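Local coordinates for uncharacterized protein (Corynebacterium diphtheriae, PDB 3V7B) that is of unknown function, a DUF2020 domain protein whose family is grouped with the Mog1p/PsbP-like folds, at residues Thr51-Pro56 / Met72-Pro77; Glu81-Val86 / Ala118-Pro123; Asp38-Arg43 / Ser130-Ser135. All blocks are in the same frame, centred on the assembly; numbering follows the deposited sequence.

Contact 1: residues Thr51-Pro56 / Met72-Pro77; sequences TRFDTP and MVRHMP
The carbonyl oxygen of Val-73 is gripped by two waters that tie it to Thr-55. One water donates to Val-73 O at 2.8 Å and to Thr-55 O at 2.6 Å; the other donates to Val-73 O at 2.9 Å, accepts from Thr-55 N, and lies 2.9 Å from ND1 of His-75, a hydrogen bond of undecided direction. The beta-branched side chains of Thr-55 and Val-73, both compact, meet at their CB atoms, 3.8 Å apart, and both rest against Leu-149 of helix 135-149. The loop 51-56 joins the edge strand 46-50 of the antiparallel sheet to its neighbour 57-61, and here it runs beside the end of strand 69-75, so that water replaces the direct backbone bonds of neighbouring strands. Phe-53 is buried. One ring face receives CG of Met-72, a selenomethionine, whose SE stands 4.0 Å from Phe-53 CZ in an oblique Met-aromatic contact. Arg-74 starts away from the loop, but bends at chi2 (-41°) and chi3 bring its CD to 3.5 Å from Phe-53 CE1, with NE at the ring edge. Phe-53 CE1 lies over one face of the guanidinium and SE of Met-76 over the other, while the nitrogens are satisfied by a salt bridge to Asp-7 and by the carbonyls of Leu-10 and Pro-11. Asp-54, more exposed, brings OD2 to 3.9 Å from His-75 CB and bonds to His-6 ND1.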
ATOM      1  N   THR A  51      -2.858   8.716   9.888  1.00 16.05           N
ATOM      2  CA  THR A  51      -2.307   8.254  11.150  1.00 16.79           C
ATOM      3  C   THR A  51      -3.304   7.434  11.972  1.00 16.82           C
ATOM      4  O   THR A  51      -3.050   7.139  13.168  1.00 17.12           O
ATOM      5  CB  THR A  51      -1.852   9.439  11.998  1.00 18.99           C
ATOM      6  OG1 THR A  51      -2.956  10.321  12.173  1.00 20.73           O
ATOM      7  CG2 THR A  51      -0.739  10.153  11.285  1.00 20.14           C
ATOM      8  N   ARG A  52      -4.445   7.095  11.374  1.00 16.16           N
ATOM      9  CA  ARG A  52      -5.323   6.068  12.057  1.00 16.78           C
ATOM     10  C   ARG A  52      -4.646   4.725  12.265  1.00 16.22           C
ATOM     11  O   ARG A  52      -4.924   4.008  13.249  1.00 15.55           O
ATOM     12  CB  ARG A  52      -6.665   5.888  11.351  1.00 16.12           C
ATOM     13  CG  ARG A  52      -7.526   7.114  11.435  1.00 16.49           C
ATOM     14  CD  ARG A  52      -8.824   6.948  10.640  1.00 17.31           C
ATOM     15  NE  ARG A  52      -8.516   6.603   9.250  1.00 17.43           N
ATOM     16  CZ  ARG A  52      -9.368   5.995   8.408  1.00 17.99           C
ATOM     17  NH1 ARG A  52     -10.618   5.702   8.786  1.00 17.43           N
ATOM     18  NH2 ARG A  52      -9.003   5.685   7.155  1.00 17.25           N
ATOM     19  N   PHE A  53      -3.705   4.450  11.392  1.00 15.51           N
ATOM     20  CA  PHE A  53      -2.943   3.183  11.402  1.00 15.83           C
ATOM     21  C   PHE A  53      -1.713   3.370  12.267  1.00 15.49           C
ATOM     22  O   PHE A  53      -1.130   4.430  12.222  1.00 16.14           O
ATOM     23  CB  PHE A  53      -2.581   2.823   9.994  1.00 15.45           C
ATOM     24  CG  PHE A  53      -3.791   2.731   9.078  1.00 14.98           C
ATOM     25  CD1 PHE A  53      -4.543   1.561   8.971  1.00 16.28           C
ATOM     26  CD2 PHE A  53      -4.207   3.822   8.391  1.00 15.94           C
ATOM     27  CE1 PHE A  53      -5.711   1.485   8.141  1.00 15.72           C
ATOM     28  CE2 PHE A  53      -5.335   3.780   7.545  1.00 15.86           C
ATOM     29  CZ  PHE A  53      -6.085   2.614   7.420  1.00 16.12           C
ATOM     30  N   ASP A  54      -1.324   2.344  13.010  1.00 17.90           N
ATOM     31  CA  ASP A  54      -0.091   2.440  13.841  1.00 20.88           C
ATOM     32  C   ASP A  54       1.085   2.960  12.980  1.00 22.01           C
ATOM     33  O   ASP A  54       1.799   3.901  13.358  1.00 22.36           O
ATOM     34  CB  ASP A  54       0.321   1.090  14.430  1.00 23.78           C
ATOM     35  CG  ASP A  54      -0.732   0.456  15.347  1.00 24.27           C
ATOM     36  OD1 ASP A  54      -1.725   1.126  15.713  1.00 24.64           O
ATOM     37  OD2 ASP A  54      -0.516  -0.736  15.663  1.00 24.83           O
ATOM     38  N   THR A  55       1.272   2.337  11.812  1.00 19.66           N
ATOM     39  CA  THR A  55       2.170   2.856  10.788  1.00 19.71           C
ATOM     40  C   THR A  55       1.330   3.660   9.838  1.00 17.42           C
ATOM     41  O   THR A  55       0.442   3.088   9.162  1.00 15.38           O
ATOM     42  CB  THR A  55       2.898   1.729  10.002  1.00 19.36           C
ATOM     43  OG1 THR A  55       3.723   1.006  10.923  1.00 21.58           O
ATOM     44  CG2 THR A  55       3.750   2.348   8.933  1.00 17.17           C
ATOM     45  N   PRO A  56       1.569   4.978   9.763  1.00 17.64           N
ATOM     46  CA  PRO A  56       0.661   5.740   8.891  1.00 16.94           C
ATOM     47  C   PRO A  56       0.620   5.253   7.483  1.00 16.89           C
ATOM     48  O   PRO A  56       1.639   4.912   6.930  1.00 18.26           O
ATOM     49  CB  PRO A  56       1.250   7.162   8.933  1.00 17.90           C
ATOM     50  CG  PRO A  56       1.939   7.231  10.247  1.00 20.20           C
ATOM     51  CD  PRO A  56       2.611   5.872  10.304  1.00 19.43           C
HETATM   52  N   MSE A  72      -0.453   1.055   2.265  1.00 11.98           N
HETATM   53  CA  MSE A  72      -1.107   0.795   3.525  1.00 11.78           C
HETATM   54  C   MSE A  72      -0.478  -0.364   4.306  1.00 12.60           C
HETATM   55  O   MSE A  72      -0.338  -1.483   3.799  1.00 13.45           O
HETATM   56  CB  MSE A  72      -2.606   0.561   3.351  1.00 11.99           C
HETATM   57  CG  MSE A  72      -3.358   0.319   4.722  1.00 13.47           C
HETATM   58 SE   MSE A  72      -5.273   0.156   4.409  0.86 14.40          SE
HETATM   59  CE  MSE A  72      -5.143  -1.525   3.388  1.00 15.38           C
ATOM     60  N   VAL A  73      -0.065  -0.055   5.543  1.00 11.94           N
ATOM     61  CA  VAL A  73       0.464  -0.984   6.507  1.00 12.68           C
ATOM     62  C   VAL A  73      -0.545  -1.298   7.624  1.00 12.28           C
ATOM     63  O   VAL A  73      -1.051  -0.422   8.288  1.00 15.31           O
ATOM     64  CB  VAL A  73       1.810  -0.511   7.110  1.00 13.59           C
ATOM     65  CG1 VAL A  73       2.340  -1.590   8.111  1.00 14.67           C
ATOM     66  CG2 VAL A  73       2.836  -0.327   5.967  1.00 12.25           C
ATOM     67  N   ARG A  74      -0.897  -2.579   7.808  1.00 13.22           N
ATOM     68  CA  ARG A  74      -1.931  -2.979   8.726  1.00 13.57           C
ATOM     69  C   ARG A  74      -1.333  -3.865   9.819  1.00 15.11           C
ATOM     70  O   ARG A  74      -0.590  -4.775   9.551  1.00 16.20           O
ATOM     71  CB  ARG A  74      -3.007  -3.796   8.057  1.00 13.45           C
ATOM     72  CG  ARG A  74      -4.007  -3.073   7.213  1.00 13.25           C
ATOM     73  CD  ARG A  74      -4.533  -1.798   7.702  1.00 13.44           C
ATOM     74  NE  ARG A  74      -5.201  -1.934   9.023  1.00 13.67           N
ATOM     75  CZ  ARG A  74      -6.471  -2.220   9.239  1.00 14.89           C
ATOM     76  NH1 ARG A  74      -7.316  -2.316   8.251  1.00 14.56           N
ATOM     77  NH2 ARG A  74      -6.916  -2.341  10.486  1.00 15.26           N
ATOM     78  N   HIS A  75      -1.599  -3.549  11.036  1.00 16.45           N
ATOM     79  CA  HIS A  75      -1.258  -4.477  12.118  1.00 18.33           C
ATOM     80  C   HIS A  75      -2.585  -5.022  12.620  1.00 18.49           C
ATOM     81  O   HIS A  75      -3.387  -4.326  13.310  1.00 18.28           O
ATOM     82  CB  HIS A  75      -0.469  -3.775  13.213  1.00 22.79           C
ATOM     83  CG  HIS A  75       0.947  -3.434  12.827  1.00 25.65           C
ATOM     84  ND1 HIS A  75       1.251  -2.405  11.958  1.00 29.14           N
ATOM     85  CD2 HIS A  75       2.162  -3.948  13.262  1.00 27.23           C
ATOM     86  CE1 HIS A  75       2.581  -2.331  11.808  1.00 26.67           C
ATOM     87  NE2 HIS A  75       3.148  -3.273  12.605  1.00 27.99           N
HETATM   88  N   MSE A  76      -2.885  -6.243  12.236  1.00 19.34           N
HETATM   89  CA  MSE A  76      -4.178  -6.872  12.590  1.00 19.13           C
HETATM   90  C   MSE A  76      -4.064  -7.634  13.929  1.00 18.82           C
HETATM   91  O   MSE A  76      -2.963  -7.950  14.382  1.00 19.34           O
HETATM   92  CB  MSE A  76      -4.675  -7.818  11.494  1.00 17.34           C
HETATM   93  CG  MSE A  76      -4.838  -7.164  10.090  1.00 16.81           C
HETATM   94 SE   MSE A  76      -5.889  -5.479  10.098  0.86 14.47          SE
HETATM   95  CE  MSE A  76      -7.651  -6.286  10.203  1.00 15.60           C
ATOM     96  N   PRO A  77      -5.211  -7.884  14.601  1.00 21.99           N
ATOM     97  CA  PRO A  77      -5.274  -8.693  15.863  1.00 21.43           C
ATOM     98  C   PRO A  77      -4.858 -10.120  15.711  1.00 22.52           C
ATOM     99  O   PRO A  77      -4.569 -10.782  16.725  1.00 23.74           O
ATOM    100  CB  PRO A  77      -6.775  -8.696  16.212  1.00 23.22           C
ATOM    101  CG  PRO A  77      -7.363  -7.572  15.483  1.00 23.59           C
ATOM    102  CD  PRO A  77      -6.549  -7.344  14.238  1.00 22.53           C
TER
HETATM  103  O   HOH W   1      -0.931   2.136   7.125  1.00 10.91           O
HETATM  104  O   HOH W   2      -0.292  -0.105  11.022  1.00 12.80           O

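Contact 2: residues Glu81-Val86 / Ala118-Pro123; sequences EAIRVV and AVQKGP
Apolar packing carries this contact, and Val-86 does much of it by laying both methyls on the strand's backbone. With CG1 anti to its backbone N (chi1 168°), Val-86 sets CG1 3.4 Å from Ala-118 O, and puts CG2 3.5 Å from Val-119 C and 3.7 Å from Gln-120 CB. Ala-118 offers just a methyl, which lets the helix come close to the strand's backbone. One turn earlier on the helix, Ala-82 makes the next contact: its CB touches Gln-120 CB at 4.0 Å and rests against two carbonyl oxygens, that of Gly-122 and, at 3.5 Å, Pro-123 O. Ile-83 flanks the pair, its CG1 lying 4.0 Å from Gln-120 CG, so the aliphatic part of the glutamine packs against the isoleucine.

No hydrogen bond crosses the contact; the helix carries a salt bridge of its own. On its outer side Arg-84 NH1 meets the syn lone pair of Glu-81 OE2 at 3.2 Å, close to the guanidinium plane, a salt bridge one turn apart; the same arginine also makes a cation-pi contact with Phe-12.

Backbone shape governs the end at Gly-122 and Pro-123. Gly-122 has a positive phi (59°), a conformation easy for glycine, and with Pro-123 it follows the angles of a type II' turn leading from strand 114-121 into strand 124-130. The axes of helix and strand run antiparallel (171°) and 7.7 Å apart, a helix laid along an antiparallel sheet, as in the alpha/beta/alpha sandwich of Mog1p/PsbP-like proteins.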
ATOM      1  N   GLU A  81      -6.789 -12.429  10.328  1.00 20.28           N
ATOM      2  CA  GLU A  81      -7.300 -11.145   9.873  1.00 21.11           C
ATOM      3  C   GLU A  81      -6.343 -10.459   8.849  1.00 18.25           C
ATOM      4  O   GLU A  81      -6.809  -9.769   7.958  1.00 15.98           O
ATOM      5  CB  GLU A  81      -7.616 -10.233  11.073  1.00 23.68           C
ATOM      6  CG  GLU A  81      -8.971 -10.546  11.714  1.00 26.84           C
ATOM      7  CD  GLU A  81     -10.126 -10.076  10.792  1.00 31.87           C
ATOM      8  OE1 GLU A  81     -10.099  -8.924  10.315  1.00 35.35           O
ATOM      9  OE2 GLU A  81     -11.076 -10.836  10.546  1.00 37.28           O
ATOM     10  N   ALA A  82      -5.031 -10.620   9.024  1.00 17.38           N
ATOM     11  CA  ALA A  82      -4.080 -10.096   8.046  1.00 16.10           C
ATOM     12  C   ALA A  82      -4.293 -10.792   6.714  1.00 15.35           C
ATOM     13  O   ALA A  82      -4.200 -10.185   5.681  1.00 15.05           O
ATOM     14  CB  ALA A  82      -2.662 -10.234   8.470  1.00 14.99           C
ATOM     15  N   ILE A  83      -4.600 -12.078   6.733  1.00 15.38           N
ATOM     16  CA  ILE A  83      -4.898 -12.806   5.476  1.00 15.12           C
ATOM     17  C   ILE A  83      -6.173 -12.296   4.830  1.00 14.93           C
ATOM     18  O   ILE A  83      -6.284 -12.232   3.609  1.00 14.15           O
ATOM     19  CB  ILE A  83      -4.935 -14.373   5.711  1.00 15.35           C
ATOM     20  CG1 ILE A  83      -3.570 -14.904   6.075  1.00 16.15           C
ATOM     21  CG2 ILE A  83      -5.477 -15.099   4.492  1.00 15.69           C
ATOM     22  CD1 ILE A  83      -3.506 -16.271   6.819  1.00 15.69           C
ATOM     23  N   ARG A  84      -7.161 -11.931   5.628  1.00 15.77           N
ATOM     24  CA  ARG A  84      -8.436 -11.415   5.112  1.00 15.23           C
ATOM     25  C   ARG A  84      -8.219 -10.115   4.346  1.00 14.59           C
ATOM     26  O   ARG A  84      -8.787  -9.895   3.253  1.00 14.48           O
ATOM     27  CB  ARG A  84      -9.364 -11.207   6.310  1.00 16.61           C
ATOM     28  CG  ARG A  84     -10.788 -10.850   5.946  1.00 17.52           C
ATOM     29  CD  ARG A  84     -11.633 -10.703   7.205  1.00 20.14           C
ATOM     30  NE  ARG A  84     -12.999 -10.443   6.850  1.00 21.47           N
ATOM     31  CZ  ARG A  84     -13.929  -9.999   7.694  1.00 22.72           C
ATOM     32  NH1 ARG A  84     -13.659  -9.781   8.982  1.00 23.18           N
ATOM     33  NH2 ARG A  84     -15.140  -9.799   7.243  1.00 23.12           N
ATOM     34  N   VAL A  85      -7.375  -9.256   4.882  1.00 14.87           N
ATOM     35  CA  VAL A  85      -6.947  -7.996   4.217  1.00 13.18           C
ATOM     36  C   VAL A  85      -6.297  -8.306   2.856  1.00 13.56           C
ATOM     37  O   VAL A  85      -6.702  -7.795   1.807  1.00 12.89           O
ATOM     38  CB  VAL A  85      -5.920  -7.198   5.065  1.00 13.55           C
ATOM     39  CG1 VAL A  85      -5.423  -5.957   4.299  1.00 12.98           C
ATOM     40  CG2 VAL A  85      -6.567  -6.751   6.398  1.00 12.58           C
ATOM     41  N   VAL A  86      -5.315  -9.186   2.883  1.00 13.78           N
ATOM     42  CA  VAL A  86      -4.600  -9.519   1.693  1.00 14.68           C
ATOM     43  C   VAL A  86      -5.538 -10.133   0.611  1.00 14.65           C
ATOM     44  O   VAL A  86      -5.464  -9.761  -0.545  1.00 15.72           O
ATOM     45  CB  VAL A  86      -3.398 -10.420   2.012  1.00 14.96           C
ATOM     46  CG1 VAL A  86      -2.827 -10.995   0.733  1.00 14.40           C
ATOM     47  CG2 VAL A  86      -2.291  -9.684   2.796  1.00 13.96           C
ATOM     48  N   ALA A 118      -0.091  -7.149  -2.507  1.00 13.15           N
ATOM     49  CA  ALA A 118      -0.596  -7.340  -1.138  1.00 12.95           C
ATOM     50  C   ALA A 118      -0.041  -8.579  -0.498  1.00 12.48           C
ATOM     51  O   ALA A 118      -0.169  -9.682  -1.001  1.00 12.57           O
ATOM     52  CB  ALA A 118      -2.116  -7.365  -1.118  1.00 13.40           C
ATOM     53  N   VAL A 119       0.662  -8.393   0.628  1.00 12.38           N
ATOM     54  CA  VAL A 119       1.301  -9.495   1.292  1.00 11.48           C
ATOM     55  C   VAL A 119       1.153  -9.405   2.786  1.00 11.30           C
ATOM     56  O   VAL A 119       0.941  -8.346   3.333  1.00 11.84           O
ATOM     57  CB  VAL A 119       2.809  -9.620   0.993  1.00 11.97           C
ATOM     58  CG1 VAL A 119       3.045 -10.088  -0.504  1.00 11.07           C
ATOM     59  CG2 VAL A 119       3.526  -8.262   1.334  1.00 11.44           C
ATOM     60  N   GLN A 120       1.168 -10.555   3.412  1.00 11.92           N
ATOM     61  CA  GLN A 120       1.229 -10.589   4.891  1.00 12.62           C
ATOM     62  C   GLN A 120       2.311 -11.502   5.415  1.00 13.47           C
ATOM     63  O   GLN A 120       2.779 -12.423   4.756  1.00 13.82           O
ATOM     64  CB  GLN A 120      -0.125 -10.960   5.474  1.00 13.74           C
ATOM     65  CG  GLN A 120      -0.692 -12.336   5.166  1.00 14.15           C
ATOM     66  CD  GLN A 120       0.000 -13.543   5.734  1.00 15.12           C
ATOM     67  OE1 GLN A 120       0.449 -13.624   6.913  1.00 15.82           O
ATOM     68  NE2 GLN A 120       0.073 -14.525   4.917  1.00 15.78           N
ATOM     69  N   LYS A 121       2.651 -11.239   6.672  1.00 14.06           N
ATOM     70  CA  LYS A 121       3.665 -11.948   7.423  1.00 15.03           C
ATOM     71  C   LYS A 121       3.102 -11.909   8.830  1.00 15.22           C
ATOM     72  O   LYS A 121       2.998 -10.839   9.437  1.00 15.26           O
ATOM     73  CB  LYS A 121       5.042 -11.263   7.383  1.00 16.31           C
ATOM     74  CG  LYS A 121       6.093 -12.073   8.139  1.00 18.87           C
ATOM     75  CD  LYS A 121       7.554 -11.663   7.874  1.00 22.21           C
ATOM     76  CE  LYS A 121       8.014 -10.471   8.687  1.00 24.01           C
ATOM     77  NZ  LYS A 121       9.509 -10.528   8.949  1.00 25.44           N
ATOM     78  N   GLY A 122       2.675 -13.062   9.343  1.00 16.51           N
ATOM     79  CA  GLY A 122       2.076 -13.067  10.676  1.00 16.25           C
ATOM     80  C   GLY A 122       0.852 -12.145  10.648  1.00 16.84           C
ATOM     81  O   GLY A 122       0.152 -12.142   9.687  1.00 16.45           O
ATOM     82  N   PRO A 123       0.665 -11.288  11.658  1.00 17.04           N
ATOM     83  CA  PRO A 123      -0.493 -10.442  11.656  1.00 16.90           C
ATOM     84  C   PRO A 123      -0.314  -9.079  10.978  1.00 16.49           C
ATOM     85  O   PRO A 123      -1.214  -8.269  11.041  1.00 18.19           O
ATOM     86  CB  PRO A 123      -0.776 -10.234  13.138  1.00 18.46           C
ATOM     87  CG  PRO A 123       0.563 -10.218  13.728  1.00 18.82           C
ATOM     88  CD  PRO A 123       1.332 -11.291  12.973  1.00 18.88           C
TER

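Contact 3: residues Asp38-Arg43 / Ser130-Ser135; sequences DTNGQR and SNQQQS
Gln-42 and Asn-131 reach each other through contrasting torsions: Gln-42 stretches out fully beyond CG (chi2 -178°), while Asn-131 tucks its CG between its own backbone N and carbonyl carbon (chi1 72°). The two amides come from opposite directions, their planes almost perpendicular. Asn-131 ND2 donates to Gln-42 OE1 at 2.8 Å, nearly straight at 166°; the acceptor lies in the asparagine's amide plane, but the donor sits above the glutamine's carbonyl plane. Asn-131 uses its other amide atom as well, OD1 accepting from Gln-132 NE2 at 2.8 Å, which probably limits rotation of the group. The bend of Gln-132 at chi2 that allows this also lays its NE2 3.5 Å from Gln-42 CD. These amide side chains, which can donate and accept at once, join the end of helix 33-40 to the loop after strand 124-130. The helix stops at Gly-41, whose positive phi suits a glycine, and the loop opens with an ST turn in which Ser-130 OG accepts from Gln-132 N at 2.8 Å. That turn presents Gln-132 to the helix end, where its CG packs 3.3 Å from Asn-40 O, a carbonyl that also accepts from Lys-137 NZ. The buried Asn-40 side chain lies against both Ser-130 and Gln-132, and touches Met-141. A bound 1,2-ethanediol, probably from crystallisation, lies about 4 Å from the Asn-131 side chain.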
ATOM      1  N   ASP A  38       9.533   8.672  -9.393  1.00 21.62           N
ATOM      2  CA  ASP A  38      10.354   7.967 -10.411  1.00 22.48           C
ATOM      3  C   ASP A  38       9.929   6.533 -10.640  1.00 20.46           C
ATOM      4  O   ASP A  38       9.864   6.084 -11.772  1.00 21.66           O
ATOM      5  CB  ASP A  38      11.836   8.033 -10.035  1.00 24.08           C
ATOM      6  CG  ASP A  38      12.427   9.418 -10.296  1.00 27.69           C
ATOM      7  OD1 ASP A  38      11.966  10.080 -11.251  1.00 30.32           O
ATOM      8  OD2 ASP A  38      13.319   9.885  -9.557  1.00 30.41           O
ATOM      9  N   THR A  39       9.672   5.810  -9.564  1.00 19.87           N
ATOM     10  CA  THR A  39       9.237   4.373  -9.602  1.00 18.51           C
ATOM     11  C   THR A  39       7.876   4.204 -10.232  1.00 18.31           C
ATOM     12  O   THR A  39       7.721   3.432 -11.200  1.00 18.58           O
ATOM     13  CB  THR A  39       9.203   3.764  -8.191  1.00 17.94           C
ATOM     14  OG1 THR A  39      10.490   3.947  -7.595  1.00 17.58           O
ATOM     15  CG2 THR A  39       8.849   2.201  -8.278  1.00 16.23           C
ATOM     16  N   ASN A  40       6.905   4.985  -9.741  1.00 18.29           N
ATOM     17  CA  ASN A  40       5.506   4.901 -10.265  1.00 18.21           C
ATOM     18  C   ASN A  40       5.378   5.606 -11.643  1.00 20.46           C
ATOM     19  O   ASN A  40       4.744   5.086 -12.527  1.00 19.07           O
ATOM     20  CB  ASN A  40       4.491   5.416  -9.286  1.00 18.07           C
ATOM     21  CG  ASN A  40       3.105   4.850  -9.515  1.00 18.78           C
ATOM     22  OD1 ASN A  40       2.139   5.584  -9.706  1.00 22.35           O
ATOM     23  ND2 ASN A  40       2.993   3.575  -9.398  1.00 16.43           N
ATOM     24  N   GLY A  41       6.022   6.744 -11.818  1.00 20.88           N
ATOM     25  CA  GLY A  41       6.155   7.288 -13.158  1.00 20.35           C
ATOM     26  C   GLY A  41       5.412   8.562 -13.467  1.00 21.51           C
ATOM     27  O   GLY A  41       5.477   9.025 -14.616  1.00 21.54           O
ATOM     28  N   GLN A  42       4.771   9.159 -12.473  1.00 21.15           N
ATOM     29  CA  GLN A  42       4.043  10.402 -12.681  1.00 21.76           C
ATOM     30  C   GLN A  42       4.514  11.458 -11.734  1.00 20.58           C
ATOM     31  O   GLN A  42       4.832  11.174 -10.564  1.00 22.25           O
ATOM     32  CB  GLN A  42       2.546  10.217 -12.485  1.00 22.17           C
ATOM     33  CG  GLN A  42       1.927   9.228 -13.447  1.00 23.31           C
ATOM     34  CD  GLN A  42       0.404   9.091 -13.253  1.00 22.54           C
ATOM     35  OE1 GLN A  42      -0.115   9.213 -12.146  1.00 23.49           O
ATOM     36  NE2 GLN A  42      -0.300   8.904 -14.357  1.00 23.48           N
ATOM     37  N   ARG A  43       4.574  12.702 -12.225  1.00 18.33           N
ATOM     38  CA  ARG A  43       4.894  13.808 -11.354  1.00 19.28           C
ATOM     39  C   ARG A  43       3.961  13.986 -10.143  1.00 19.53           C
ATOM     40  O   ARG A  43       2.752  13.796 -10.255  1.00 19.43           O
ATOM     41  CB  ARG A  43       4.952  15.103 -12.156  1.00 18.54           C
ATOM     42  CG  ARG A  43       6.053  15.027 -13.215  1.00 19.04           C
ATOM     43  CD  ARG A  43       5.981  16.230 -14.132  1.00 19.56           C
ATOM     44  NE  ARG A  43       6.934  16.207 -15.242  1.00 19.94           N
ATOM     45  CZ  ARG A  43       6.735  15.570 -16.409  1.00 21.71           C
ATOM     46  NH1 ARG A  43       5.636  14.850 -16.626  1.00 20.64           N
ATOM     47  NH2 ARG A  43       7.629  15.641 -17.389  1.00 21.43           N
ATOM     48  N   SER A 130      -1.296   0.889  -7.211  1.00 15.16           N
ATOM     49  CA  SER A 130      -0.767   1.864  -8.146  1.00 15.97           C
ATOM     50  C   SER A 130      -1.773   2.103  -9.261  1.00 16.83           C
ATOM     51  O   SER A 130      -2.498   1.205  -9.636  1.00 15.75           O
ATOM     52  CB  SER A 130       0.522   1.353  -8.788  1.00 17.25           C
ATOM     53  OG  SER A 130       0.862   2.112  -9.950  1.00 17.92           O
ATOM     54  N   ASN A 131      -1.758   3.308  -9.819  1.00 17.12           N
ATOM     55  CA  ASN A 131      -2.630   3.630 -10.965  1.00 18.17           C
ATOM     56  C   ASN A 131      -2.029   3.135 -12.270  1.00 19.72           C
ATOM     57  O   ASN A 131      -2.622   3.339 -13.322  1.00 23.41           O
ATOM     58  CB  ASN A 131      -2.997   5.142 -11.034  1.00 17.45           C
ATOM     59  CG  ASN A 131      -1.832   6.021 -11.461  1.00 16.59           C
ATOM     60  OD1 ASN A 131      -0.697   5.570 -11.554  1.00 16.56           O
ATOM     61  ND2 ASN A 131      -2.124   7.312 -11.740  1.00 16.85           N
ATOM     62  N   GLN A 132      -0.833   2.525 -12.191  1.00 21.63           N
ATOM     63  CA  GLN A 132      -0.096   2.035 -13.364  1.00 23.16           C
ATOM     64  C   GLN A 132      -0.417   0.578 -13.662  1.00 22.63           C
ATOM     65  O   GLN A 132      -0.898  -0.133 -12.806  1.00 20.77           O
ATOM     66  CB  GLN A 132       1.416   2.179 -13.097  1.00 21.70           C
ATOM     67  CG  GLN A 132       1.784   3.607 -12.768  1.00 21.84           C
ATOM     68  CD  GLN A 132       1.664   4.543 -13.955  1.00 23.84           C
ATOM     69  OE1 GLN A 132       2.142   4.242 -15.030  1.00 26.93           O
ATOM     70  NE2 GLN A 132       1.049   5.698 -13.753  1.00 24.36           N
ATOM     71  N   GLN A 133      -0.107   0.140 -14.865  1.00 23.02           N
ATOM     72  CA  GLN A 133      -0.486  -1.187 -15.292  1.00 26.20           C
ATOM     73  C   GLN A 133       0.497  -2.254 -14.880  1.00 24.12           C
ATOM     74  O   GLN A 133       0.152  -3.435 -14.914  1.00 22.57           O
ATOM     75  CB  GLN A 133      -0.632  -1.212 -16.783  1.00 29.59           C
ATOM     76  CG  GLN A 133      -1.702  -0.240 -17.240  1.00 33.41           C
ATOM     77  CD  GLN A 133      -2.155  -0.558 -18.646  1.00 39.17           C
ATOM     78  OE1 GLN A 133      -2.305  -1.740 -19.005  1.00 47.65           O
ATOM     79  NE2 GLN A 133      -2.384   0.483 -19.444  1.00 38.58           N
ATOM     80  N   GLN A 134       1.679  -1.834 -14.437  1.00 23.36           N
ATOM     81  CA  GLN A 134       2.784  -2.770 -14.084  1.00 23.33           C
ATOM     82  C   GLN A 134       2.830  -3.081 -12.638  1.00 21.88           C
ATOM     83  O   GLN A 134       3.191  -2.208 -11.888  1.00 21.24           O
ATOM     84  CB  GLN A 134       4.116  -2.156 -14.436  1.00 24.02           C
ATOM     85  CG  GLN A 134       4.235  -1.754 -15.900  1.00 27.67           C
ATOM     86  CD  GLN A 134       3.480  -0.455 -16.305  1.00 31.14           C
ATOM     87  OE1 GLN A 134       3.357   0.506 -15.535  1.00 30.55           O
ATOM     88  NE2 GLN A 134       2.968  -0.448 -17.555  1.00 31.61           N
ATOM     89  N   SER A 135       2.576  -4.331 -12.266  1.00 21.29           N
ATOM     90  CA  SER A 135       2.509  -4.728 -10.849  1.00 20.57           C
ATOM     91  C   SER A 135       3.935  -4.656 -10.228  1.00 18.89           C
ATOM     92  O   SER A 135       4.092  -4.568  -9.003  1.00 16.76           O
ATOM     93  CB  SER A 135       1.916  -6.141 -10.703  1.00 23.46           C
ATOM     94  OG  SER A 135       2.719  -7.096 -11.348  1.00 26.12           O
TER

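In the fold
Contacts 1 and 2 adjoin, their centres about 12 Å apart, and meet through Met-76, whose N is probably hydrogen-bonded to Pro-123 O and whose side chain packs on helix 79-89. That helix follows strand 69-75 in the chain, and both contacts reach the same sheet. Contact 3 lies about 23 Å from either, centre to centre, across the middle of the chain, where a helix end meets a loop. All three are partly buried, but their chemistry differs: contact 2 is apolar helix-on-sheet packing, contact 1 combines an aromatic and selenomethionine cluster with bridging waters, and contact 3 depends on amide hydrogen bonding between segments far apart in sequence.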